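Local coordinates for protein arylesterase (Sulfolobus solfataricus, PDB 5L2P) that hydrolyses a broad range of substrates, including aromatic esters, p-nitrophenyl fatty acid esters and organophosphates such as paraoxon, at residues G48-M53 and R65-I70; N75-H80 and E106-S111; V42-V47 and T93-S98; R99-S104 and V295-L300. One frame throughout, in Å; residues are numbered along the deposited sequence.

Contact 1. Residues G48-M53 and R65-I70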
loop_
_atom_site.group_PDB
_atom_site.type_symbol
_atom_site.label_atom_id
_atom_site.label_comp_id
_atom_site.label_asym_id
_atom_site.label_seq_id
_atom_site.Cartn_x
_atom_site.Cartn_y
_atom_site.Cartn_z
ATOM N N GLY A 48 41.908 8.564 6.891
ATOM C CA GLY A 48 43.310 8.786 6.585
ATOM C C GLY A 48 43.690 10.228 6.907
ATOM O O GLY A 48 44.667 10.482 7.557
ATOM N N GLU A 49 42.903 11.179 6.435
ATOM C CA GLU A 49 43.189 12.583 6.612
ATOM C C GLU A 49 41.926 13.436 6.415
ATOM O O GLU A 49 40.974 13.036 5.784
ATOM C CB GLU A 49 44.231 13.004 5.584
ATOM C CG GLU A 49 44.930 14.321 5.906
ATOM C CD GLU A 49 45.749 14.852 4.741
ATOM O OE1 GLU A 49 46.010 14.100 3.776
ATOM O OE2 GLU A 49 46.148 16.026 4.790
ATOM N N THR A 50 41.944 14.643 6.971
ATOM C CA THR A 50 40.857 15.609 6.890
ATOM C C THR A 50 41.466 16.973 6.665
ATOM O O THR A 50 42.390 17.362 7.370
ATOM C CB THR A 50 40.058 15.599 8.206
ATOM O OG1 THR A 50 39.210 14.439 8.202
ATOM C CG2 THR A 50 39.204 16.813 8.380
ATOM N N ARG A 51 40.944 17.713 5.699
ATOM C CA ARG A 51 41.488 19.016 5.353
ATOM C C ARG A 51 40.335 19.968 5.072
ATOM O O ARG A 51 39.502 19.696 4.211
ATOM C CB ARG A 51 42.418 18.898 4.146
ATOM C CG ARG A 51 43.102 20.172 3.676
ATOM C CD ARG A 51 44.262 19.893 2.710
ATOM N NE ARG A 51 43.838 19.370 1.384
ATOM C CZ ARG A 51 43.773 18.074 1.033
ATOM N NH1 ARG A 51 44.102 17.087 1.873
ATOM N NH2 ARG A 51 43.378 17.736 -0.201
ATOM N N ASP A 52 40.271 21.060 5.839
ATOM C CA ASP A 52 39.270 22.103 5.623
ATOM C C ASP A 52 39.851 23.159 4.729
ATOM O O ASP A 52 41.027 23.442 4.824
ATOM C CB ASP A 52 38.867 22.747 6.930
ATOM C CG ASP A 52 37.949 21.882 7.762
ATOM O OD1 ASP A 52 37.388 20.914 7.247
ATOM O OD2 ASP A 52 37.768 22.216 8.954
ATOM N N MET A 53 39.029 23.719 3.851
ATOM C CA MET A 53 39.450 24.818 2.970
ATOM C C MET A 53 38.243 25.553 2.404
ATOM O O MET A 53 37.123 25.190 2.713
ATOM C CB MET A 53 40.358 24.320 1.840
ATOM C CG MET A 53 39.724 23.446 0.767
ATOM S SD MET A 53 40.853 23.351 -0.673
ATOM C CE MET A 53 42.319 22.567 0.040
ATOM N N ARG A 65 35.210 20.328 3.185
ATOM C CA ARG A 65 36.108 19.445 3.909
ATOM C C ARG A 65 36.427 18.260 2.987
ATOM O O ARG A 65 35.536 17.615 2.461
ATOM C CB ARG A 65 35.470 18.962 5.197
ATOM C CG ARG A 65 36.466 18.237 6.125
ATOM C CD ARG A 65 35.840 17.693 7.426
ATOM N NE ARG A 65 35.170 18.680 8.255
ATOM C CZ ARG A 65 35.760 19.421 9.163
ATOM N NH1 ARG A 65 37.057 19.294 9.379
ATOM N NH2 ARG A 65 35.045 20.289 9.854
ATOM N N ILE A 66 37.711 17.990 2.799
ATOM C CA ILE A 66 38.177 16.865 2.009
ATOM C C ILE A 66 38.551 15.707 2.932
ATOM O O ILE A 66 39.415 15.880 3.821
ATOM C CB ILE A 66 39.465 17.172 1.219
ATOM C CG1 ILE A 66 39.465 18.581 0.590
ATOM C CG2 ILE A 66 39.690 16.093 0.164
ATOM C CD1 ILE A 66 38.171 18.946 -0.140
ATOM N N TYR A 67 37.917 14.537 2.697
ATOM C CA TYR A 67 38.218 13.328 3.470
ATOM C C TYR A 67 39.054 12.376 2.659
ATOM O O TYR A 67 38.686 12.049 1.558
ATOM C CB TYR A 67 36.950 12.623 3.889
ATOM C CG TYR A 67 36.008 13.431 4.736
ATOM C CD1 TYR A 67 35.174 14.395 4.183
ATOM C CD2 TYR A 67 35.920 13.221 6.077
ATOM C CE1 TYR A 67 34.298 15.130 4.985
ATOM C CE2 TYR A 67 35.078 13.966 6.878
ATOM C CZ TYR A 67 34.262 14.906 6.318
ATOM O OH TYR A 67 33.365 15.605 7.071
ATOM N N SER A 68 40.173 11.922 3.217
ATOM C CA SER A 68 40.959 10.872 2.607
ATOM C C SER A 68 40.755 9.599 3.392
ATOM O O SER A 68 40.835 9.637 4.603
ATOM C CB SER A 68 42.429 11.212 2.644
ATOM O OG SER A 68 42.669 12.445 2.035
ATOM N N PRO A 69 40.486 8.467 2.699
ATOM C CA PRO A 69 40.162 7.229 3.400
ATOM C C PRO A 69 41.359 6.610 4.103
ATOM O O PRO A 69 42.484 6.968 3.826
ATOM C CB PRO A 69 39.664 6.313 2.271
ATOM C CG PRO A 69 40.394 6.777 1.080
ATOM C CD PRO A 69 40.491 8.271 1.242
ATOM N N ILE A 70 41.097 5.694 5.024
ATOM C CA ILE A 70 42.136 4.915 5.685
ATOM C C ILE A 70 42.960 4.173 4.651
ATOM O O ILE A 70 44.177 4.149 4.730
ATOM C CB ILE A 70 41.529 3.866 6.667
ATOM C CG1 ILE A 70 40.880 4.548 7.869
ATOM C CG2 ILE A 70 42.584 2.910 7.186
ATOM C CD1 ILE A 70 41.855 5.227 8.827
#
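R65 meets D52 and T50 midway along the antiparallel hairpin of strands 49-56 and 61-68, which closes one edge of the alpha/beta-hydrolase sheet. The D52 carboxylate sits over a face of the R65 guanidinium, with OD1 2.7 Å from NH1 and the two planes 63° apart. This salt bridge rests on charge alone, as no N-H points at the oxygen. T50 CG2 approaches the edge of the same guanidinium, 3.4 Å from R65 NH1, and R65 NH2 has a second carboxylate partner in E92. I66 exchanges two backbone bonds with R51, I66 N to R51 O at 2.8 Å and R51 N to I66 O at 3.0 Å. A bend at chi3 (69°) folds the R51 chain back, bringing its guanidinium alongside I66, with I66 CG1 over one face. On the opposite face of the sheet, Y67 runs alongside T50, and its hydroxyl is hydrogen-bonded to D95. At S68 the pairing slips into a classic beta bulge: G48 and E49 both face this residue, whose O accepts E49 N and, weakly, G48 N. S68 N bonds almost straight to E49 O (177°). Beyond S68, P69 O takes a CA-H...O contact from G48 CA at 3.4 Å.

Contact 2. Residues N75-H80 and E106-S111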
loop_
_atom_site.group_PDB
_atom_site.type_symbol
_atom_site.label_atom_id
_atom_site.label_comp_id
_atom_site.label_asym_id
_atom_site.label_seq_id
_atom_site.Cartn_x
_atom_site.Cartn_y
_atom_site.Cartn_z
ATOM N N ASN A 75 40.575 5.973 -7.796
ATOM C CA ASN A 75 40.660 7.399 -8.071
ATOM C C ASN A 75 39.289 8.056 -8.264
ATOM O O ASN A 75 39.186 9.063 -8.932
ATOM C CB ASN A 75 41.598 7.673 -9.250
ATOM C CG ASN A 75 41.213 6.896 -10.517
ATOM O OD1 ASN A 75 40.267 6.130 -10.512
ATOM N ND2 ASN A 75 41.959 7.089 -11.602
ATOM N N GLY A 76 38.263 7.505 -7.632
ATOM C CA GLY A 76 36.959 8.113 -7.631
ATOM C C GLY A 76 36.776 9.221 -6.632
ATOM O O GLY A 76 37.588 9.395 -5.739
ATOM N N LEU A 77 35.710 9.995 -6.827
ATOM C CA LEU A 77 35.387 11.119 -5.976
ATOM C C LEU A 77 33.903 11.172 -5.708
ATOM O O LEU A 77 33.109 11.036 -6.613
ATOM C CB LEU A 77 35.835 12.420 -6.636
ATOM C CG LEU A 77 35.381 13.729 -5.966
ATOM C CD1 LEU A 77 36.099 13.918 -4.654
ATOM C CD2 LEU A 77 35.530 14.932 -6.890
ATOM N N VAL A 78 33.537 11.393 -4.445
ATOM C CA VAL A 78 32.153 11.520 -4.038
ATOM C C VAL A 78 31.900 12.886 -3.437
ATOM O O VAL A 78 32.499 13.231 -2.431
ATOM C CB VAL A 78 31.781 10.446 -3.020
ATOM C CG1 VAL A 78 30.340 10.627 -2.525
ATOM C CG2 VAL A 78 31.983 9.042 -3.620
ATOM N N MET A 79 31.034 13.673 -4.081
ATOM C CA MET A 79 30.615 14.959 -3.548
ATOM C C MET A 79 29.457 14.723 -2.599
ATOM O O MET A 79 28.447 14.111 -2.981
ATOM C CB MET A 79 30.152 15.885 -4.640
ATOM C CG MET A 79 31.180 16.183 -5.706
ATOM S SD MET A 79 32.599 17.067 -5.098
ATOM C CE MET A 79 31.883 18.536 -4.407
ATOM N N HIS A 80 29.591 15.235 -1.374
ATOM C CA HIS A 80 28.598 14.988 -0.351
ATOM C C HIS A 80 27.909 16.297 0.039
ATOM O O HIS A 80 28.553 17.224 0.497
ATOM C CB HIS A 80 29.269 14.349 0.862
ATOM C CG HIS A 80 28.329 14.068 2.004
ATOM N ND1 HIS A 80 28.772 13.808 3.284
ATOM C CD2 HIS A 80 26.974 14.017 2.062
ATOM C CE1 HIS A 80 27.741 13.599 4.080
ATOM N NE2 HIS A 80 26.635 13.713 3.361
ATOM N N GLU A 106 36.525 3.678 -0.304
ATOM C CA GLU A 106 37.978 3.668 -0.405
ATOM C C GLU A 106 38.431 4.723 -1.396
ATOM O O GLU A 106 39.301 4.488 -2.265
ATOM C CB GLU A 106 38.490 2.272 -0.767
ATOM C CG GLU A 106 38.206 1.260 0.332
ATOM C CD GLU A 106 38.513 -0.172 -0.077
ATOM O OE1 GLU A 106 39.454 -0.381 -0.890
ATOM O OE2 GLU A 106 37.784 -1.078 0.412
ATOM N N CYS A 107 37.813 5.899 -1.262
ATOM C CA CYS A 107 38.093 7.004 -2.147
ATOM C C CYS A 107 37.866 8.316 -1.447
ATOM O O CYS A 107 37.331 8.376 -0.369
ATOM C CB CYS A 107 37.201 6.913 -3.389
ATOM S SG CYS A 107 35.525 7.547 -3.140
ATOM N N THR A 108 38.256 9.384 -2.114
ATOM C CA THR A 108 38.157 10.732 -1.581
ATOM C C THR A 108 36.714 11.232 -1.543
ATOM O O THR A 108 35.941 11.005 -2.471
ATOM C CB THR A 108 38.933 11.678 -2.495
ATOM O OG1 THR A 108 40.225 11.102 -2.818
ATOM C CG2 THR A 108 39.045 13.086 -1.842
ATOM N N VAL A 109 36.351 11.901 -0.465
ATOM C CA VAL A 109 35.012 12.458 -0.297
ATOM C C VAL A 109 35.141 13.946 0.029
ATOM O O VAL A 109 35.990 14.334 0.840
ATOM C CB VAL A 109 34.272 11.742 0.831
ATOM C CG1 VAL A 109 32.960 12.443 1.160
ATOM C CG2 VAL A 109 34.041 10.277 0.468
ATOM N N ILE A 110 34.326 14.768 -0.619
ATOM C CA ILE A 110 34.327 16.211 -0.370
ATOM C C ILE A 110 32.935 16.661 0.067
ATOM O O ILE A 110 31.959 16.569 -0.699
ATOM C CB ILE A 110 34.746 17.014 -1.615
ATOM C CG1 ILE A 110 36.170 16.639 -2.006
ATOM C CG2 ILE A 110 34.603 18.515 -1.373
ATOM C CD1 ILE A 110 36.661 17.326 -3.276
ATOM N N SER A 111 32.854 17.150 1.303
ATOM C CA SER A 111 31.597 17.602 1.871
ATOM C C SER A 111 31.501 19.119 1.666
ATOM O O SER A 111 32.500 19.833 1.856
ATOM C CB SER A 111 31.578 17.256 3.344
ATOM O OG SER A 111 30.330 17.544 3.933
#
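V78 and H80 donate to T108 and I110, and I110 donates back to V78. The three bonds, V78 N to T108 O (3.1 Å), I110 N to V78 O (3.0 Å) and H80 N to I110 O (2.8 Å), are all close to straight. CA-H...O contacts fill in between them, for instance from V109 CA to V78 O. The strands run parallel, 19° apart, as expected for the beta-alpha-beta crossover in which helix 95-105 links neighbouring strands of the alpha/beta-hydrolase sheet. Apolar contacts differ on the two faces. On one, L77 crosses I110, CD1 to CD1 at 3.7 Å, while M79 lies side by side with I110 and brings CE to 4.1 Å from I110 CG2; bends at chi2 and chi3 (-65° and -58°) bring the methionine tip back beside I110. A136 of helix 124-138 packs on both L77 and M79. On the other, V78 CG2 lies 3.9 Å from C107 SG, and V78 CB faces V109 CG2, with L101 of helix 95-105 packed on V78 and S102 on V109. At the C-terminal end the H80 ring is anchored outside the pair of strands, by S98 through ND1 and E94 through NE2, with F153 packed edge-to-face against it.

Contact 3. Residues V42-V47 and T93-S98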
loop_
_atom_site.group_PDB
_atom_site.type_symbol
_atom_site.label_atom_id
_atom_site.label_comp_id
_atom_site.label_asym_id
_atom_site.label_seq_id
_atom_site.Cartn_x
_atom_site.Cartn_y
_atom_site.Cartn_z
ATOM N N VAL A 42 25.498 9.576 14.812
ATOM C CA VAL A 42 26.329 8.427 14.447
ATOM C C VAL A 42 27.751 8.642 14.967
ATOM O O VAL A 42 28.261 9.754 14.919
ATOM C CB VAL A 42 26.357 8.233 12.904
ATOM C CG1 VAL A 42 27.150 6.995 12.504
ATOM C CG2 VAL A 42 24.936 8.172 12.348
ATOM N N PRO A 43 28.403 7.585 15.479
ATOM C CA PRO A 43 29.800 7.719 15.926
ATOM C C PRO A 43 30.794 7.903 14.780
ATOM O O PRO A 43 30.586 7.354 13.709
ATOM C CB PRO A 43 30.075 6.396 16.670
ATOM C CG PRO A 43 28.739 5.802 16.936
ATOM C CD PRO A 43 27.858 6.259 15.810
ATOM N N LYS A 44 31.868 8.663 15.020
ATOM C CA LYS A 44 32.866 8.982 14.002
ATOM C C LYS A 44 33.957 7.931 13.876
ATOM O O LYS A 44 34.690 7.657 14.831
ATOM C CB LYS A 44 33.542 10.304 14.301
ATOM C CG LYS A 44 32.650 11.542 14.225
ATOM C CD LYS A 44 33.464 12.786 14.660
ATOM C CE LYS A 44 32.784 14.141 14.471
ATOM N NZ LYS A 44 31.311 14.046 14.349
ATOM N N ASP A 45 34.063 7.338 12.687
ATOM C CA ASP A 45 35.159 6.425 12.393
ATOM C C ASP A 45 36.413 7.226 12.011
ATOM O O ASP A 45 36.324 8.309 11.446
ATOM C CB ASP A 45 34.790 5.475 11.264
ATOM C CG ASP A 45 33.773 4.425 11.682
ATOM O OD1 ASP A 45 32.890 4.718 12.513
ATOM O OD2 ASP A 45 33.823 3.307 11.133
ATOM N N PRO A 46 37.594 6.691 12.313
ATOM C CA PRO A 46 38.795 7.339 11.831
ATOM C C PRO A 46 38.977 7.201 10.307
ATOM O O PRO A 46 38.622 6.192 9.727
ATOM C CB PRO A 46 39.921 6.639 12.605
ATOM C CG PRO A 46 39.349 5.374 13.088
ATOM C CD PRO A 46 37.866 5.502 13.137
ATOM N N VAL A 47 39.566 8.220 9.699
ATOM C CA VAL A 47 39.951 8.221 8.296
ATOM C C VAL A 47 41.443 8.526 8.134
ATOM O O VAL A 47 42.157 8.700 9.107
ATOM C CB VAL A 47 39.109 9.246 7.499
ATOM C CG1 VAL A 47 37.673 8.767 7.414
ATOM C CG2 VAL A 47 39.145 10.640 8.133
ATOM N N THR A 93 27.509 18.210 10.838
ATOM C CA THR A 93 26.325 17.398 11.170
ATOM C C THR A 93 26.307 16.036 10.464
ATOM O O THR A 93 25.774 15.080 11.015
ATOM C CB THR A 93 25.009 18.138 10.851
ATOM O OG1 THR A 93 24.947 18.406 9.449
ATOM C CG2 THR A 93 24.906 19.430 11.667
ATOM N N GLU A 94 26.884 15.971 9.270
ATOM C CA GLU A 94 27.029 14.727 8.560
ATOM C C GLU A 94 28.494 14.300 8.389
ATOM O O GLU A 94 28.840 13.531 7.485
ATOM C CB GLU A 94 26.301 14.832 7.205
ATOM C CG GLU A 94 24.790 14.779 7.390
ATOM C CD GLU A 94 23.993 14.799 6.090
ATOM O OE1 GLU A 94 24.509 14.367 5.023
ATOM O OE2 GLU A 94 22.828 15.258 6.142
ATOM N N ASP A 95 29.358 14.766 9.283
ATOM C CA ASP A 95 30.784 14.390 9.276
ATOM C C ASP A 95 30.978 12.880 9.414
ATOM O O ASP A 95 31.789 12.283 8.721
ATOM C CB ASP A 95 31.496 15.147 10.394
ATOM C CG ASP A 95 33.001 14.868 10.436
ATOM O OD1 ASP A 95 33.771 15.488 9.684
ATOM O OD2 ASP A 95 33.428 14.010 11.233
ATOM N N ALA A 96 30.233 12.276 10.329
ATOM C CA ALA A 96 30.305 10.826 10.596
ATOM C C ALA A 96 29.895 9.987 9.372
ATOM O O ALA A 96 30.483 8.916 9.135
ATOM C CB ALA A 96 29.438 10.434 11.802
ATOM N N ILE A 97 28.923 10.491 8.607
ATOM C CA ILE A 97 28.533 9.844 7.359
ATOM C C ILE A 97 29.653 9.900 6.327
ATOM O O ILE A 97 29.935 8.885 5.661
ATOM C CB ILE A 97 27.257 10.414 6.753
ATOM C CG1 ILE A 97 26.092 10.317 7.763
ATOM C CG2 ILE A 97 26.883 9.640 5.490
ATOM C CD1 ILE A 97 25.847 8.940 8.382
ATOM N N SER A 98 30.282 11.077 6.202
ATOM C CA SER A 98 31.340 11.268 5.222
ATOM C C SER A 98 32.504 10.342 5.475
ATOM O O SER A 98 33.104 9.848 4.535
ATOM C CB SER A 98 31.831 12.704 5.232
ATOM O OG SER A 98 30.767 13.639 5.092
#
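A96 turns its methyl group toward the extended loop 42-47 and loses more surface to this contact than any other residue in it. Its CB lies 3.4 Å from V42 O and 3.8 Å from P43 O, so the methyl group sits against the carbonyl oxygens of two successive residues, and V42 CB meets the same carbon at 3.9 Å. The backbones come close here, K44 being the residue whose CA is nearest to that of A96. V42 flanks the methyl group: one branch, CG1, stays beside A96 CB, while the other, CG2, reaches I97 CD1 at 4.1 Å, the valine and isoleucine side chains crossing at about a right angle. S290 of helix 287-305 also touches both V42 and I97.

The loop between helix 27-39 and strand 49-56 thus lies across the first turn of helix 95-105, the crossover helix that follows the first parallel strand of the alpha/beta-hydrolase fold. E94 occupies the N-cap position of that helix, and its OE2 accepts the amide of G83, part of the motif that probably forms the oxyanion hole.

K44 passes A96 with its aliphatic portion, CG being 4.2 Å from A96 CB, and crosses D95 nearly at a right angle; with CG anti to the backbone N (chi1 -178°), the D95 carboxylate reaches the lysine chain. The methylene K44 CE comes to 3.3 Å from D95 OD2, closer than the ammonium group, and NZ makes with that oxygen a long salt bridge of 3.8 Å. D95 OD2 has a firmer partner in R99 NE, OD1 being taken by Y67.

Contact 4. Residues R99-S104 and V295-L300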
loop_
_atom_site.group_PDB
_atom_site.type_symbol
_atom_site.label_atom_id
_atom_site.label_comp_id
_atom_site.label_asym_id
_atom_site.label_seq_id
_atom_site.Cartn_x
_atom_site.Cartn_y
_atom_site.Cartn_z
ATOM N N ARG A 99 32.833 10.142 6.752
ATOM C CA ARG A 99 33.941 9.270 7.159
ATOM C C ARG A 99 33.671 7.811 6.811
ATOM O O ARG A 99 34.527 7.144 6.247
ATOM C CB ARG A 99 34.202 9.357 8.674
ATOM C CG ARG A 99 34.798 10.654 9.099
ATOM C CD ARG A 99 34.491 10.987 10.570
ATOM N NE ARG A 99 35.326 12.074 11.025
ATOM C CZ ARG A 99 36.608 11.941 11.334
ATOM N NH1 ARG A 99 37.200 10.776 11.285
ATOM N NH2 ARG A 99 37.314 12.986 11.737
ATOM N N ILE A 100 32.493 7.311 7.184
ATOM C CA ILE A 100 32.107 5.943 6.843
ATOM C C ILE A 100 32.035 5.771 5.321
ATOM O O ILE A 100 32.437 4.728 4.786
ATOM C CB ILE A 100 30.765 5.560 7.452
ATOM C CG1 ILE A 100 30.851 5.560 8.980
ATOM C CG2 ILE A 100 30.330 4.170 6.998
ATOM C CD1 ILE A 100 29.487 5.624 9.654
ATOM N N LEU A 101 31.546 6.792 4.617
ATOM C CA LEU A 101 31.369 6.697 3.176
ATOM C C LEU A 101 32.701 6.608 2.458
ATOM O O LEU A 101 32.887 5.773 1.539
ATOM C CB LEU A 101 30.544 7.878 2.648
ATOM C CG LEU A 101 30.205 7.857 1.138
ATOM C CD1 LEU A 101 29.318 6.690 0.726
ATOM C CD2 LEU A 101 29.556 9.179 0.813
ATOM N N SER A 102 33.613 7.460 2.888
ATOM C CA SER A 102 34.982 7.488 2.372
ATOM C C SER A 102 35.695 6.143 2.548
ATOM O O SER A 102 36.338 5.653 1.640
ATOM C CB SER A 102 35.776 8.606 3.085
ATOM O OG SER A 102 37.098 8.733 2.567
ATOM N N ASN A 103 35.586 5.563 3.736
ATOM C CA ASN A 103 36.256 4.301 4.036
ATOM C C ASN A 103 35.659 3.144 3.265
ATOM O O ASN A 103 36.374 2.261 2.842
ATOM C CB ASN A 103 36.202 4.017 5.535
ATOM C CG ASN A 103 37.109 4.946 6.347
ATOM O OD1 ASN A 103 38.067 5.498 5.827
ATOM N ND2 ASN A 103 36.809 5.106 7.630
ATOM N N SER A 104 34.336 3.161 3.085
ATOM C CA SER A 104 33.623 2.107 2.364
ATOM C C SER A 104 33.911 2.194 0.873
ATOM O O SER A 104 34.153 1.187 0.223
ATOM C CB SER A 104 32.132 2.252 2.553
ATOM O OG SER A 104 31.774 2.075 3.897
ATOM N N VAL A 295 27.493 1.926 4.273
ATOM C CA VAL A 295 28.422 0.874 3.850
ATOM C C VAL A 295 27.962 0.170 2.560
ATOM O O VAL A 295 28.784 -0.097 1.681
ATOM C CB VAL A 295 28.623 -0.161 4.982
ATOM C CG1 VAL A 295 29.267 -1.441 4.502
ATOM C CG2 VAL A 295 29.487 0.438 6.066
ATOM N N MET A 296 26.666 -0.124 2.477
ATOM C CA MET A 296 26.086 -0.705 1.226
ATOM C C MET A 296 26.321 0.203 0.010
ATOM O O MET A 296 26.755 -0.243 -1.072
ATOM C CB MET A 296 24.574 -0.952 1.376
ATOM C CG MET A 296 24.267 -2.083 2.318
ATOM S SD MET A 296 22.554 -2.598 2.350
ATOM C CE MET A 296 21.787 -1.156 3.019
ATOM N N ILE A 297 26.018 1.485 0.200
ATOM C CA ILE A 297 26.186 2.456 -0.856
ATOM C C ILE A 297 27.638 2.525 -1.269
ATOM O O ILE A 297 27.924 2.597 -2.455
ATOM C CB ILE A 297 25.667 3.826 -0.422
ATOM C CG1 ILE A 297 24.128 3.833 -0.399
ATOM C CG2 ILE A 297 26.190 4.938 -1.321
ATOM C CD1 ILE A 297 23.515 5.038 0.333
ATOM N N GLY A 298 28.555 2.549 -0.293
ATOM C CA GLY A 298 29.994 2.592 -0.566
ATOM C C GLY A 298 30.484 1.408 -1.388
ATOM O O GLY A 298 31.282 1.570 -2.308
ATOM N N ALA A 299 30.000 0.222 -1.052
ATOM C CA ALA A 299 30.335 -0.983 -1.799
ATOM C C ALA A 299 29.914 -0.889 -3.287
ATOM O O ALA A 299 30.640 -1.329 -4.170
ATOM C CB ALA A 299 29.686 -2.202 -1.162
ATOM N N LEU A 300 28.745 -0.316 -3.541
ATOM C CA LEU A 300 28.256 -0.122 -4.898
ATOM C C LEU A 300 29.010 0.937 -5.650
ATOM O O LEU A 300 29.331 0.748 -6.812
ATOM C CB LEU A 300 26.765 0.228 -4.890
ATOM C CG LEU A 300 25.850 -0.907 -4.407
ATOM C CD1 LEU A 300 24.420 -0.384 -4.303
ATOM C CD2 LEU A 300 25.937 -2.110 -5.335
#
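I100, L101 and S104 pack on V295, I297 and G298 in an apolar helix-helix contact between helix 95-105 and the C-terminal helix 287-305, which lie next to each other against one face of the central sheet. The two segments run in roughly the same direction, 35° apart, and their axes approach to 8.2 Å. That approach is close because the nearest pair of residues is S104 and G298: S104 CB lies 3.8 Å from G298 CA, and the glycine presents only its backbone to the serine. The S104 hydroxyl is turned back onto its own helix by a chi1 of -64°, bonding to I100 O at 2.9 Å. This carbonyl oxygen also accepts S104 N, and the two donors arrive from opposite faces of its plane. Satisfied in this way, OG can lie against the hydrocarbon of V295, 3.6 Å from CG2. The same valine methyl touches I100 CG2 at 3.9 Å, the side chains crossing at about a right angle. Nearer the sheet, L101 CD1 reaches I297 CG2 at 4.1 Å, and both residues rest on F153 of strand 150-155. In the assembly, V295 and A299 also pack on A299 of a second subunit. Two helices side by side on one face of the sheet, one following the first parallel strand and one closing the chain, are a signature of the alpha/beta-hydrolase fold.

Overall arrangement
Contact 2 is wholly buried, whereas contacts 1, 3 and 4 are only partly so. Contacts 1 and 2 belong to the same sheet: strands 61-68 and 108-112 are neighbours, joined by backbone bonds from Y67 N to V109 O and from S111 N to R65 O. Their chemistry follows position, with charged pairs on the outer hairpin and mainly aliphatic packing within. Contacts 3 and 4 share helix 95-105, which connects the two strands of contact 2. At its N-terminal end the loop contributes carbonyls and a lysine; farther along, the partner is a helix and the interface apolar. R99 and N103 tie contacts 3 and 4 together by bonding D45 O and P46 O.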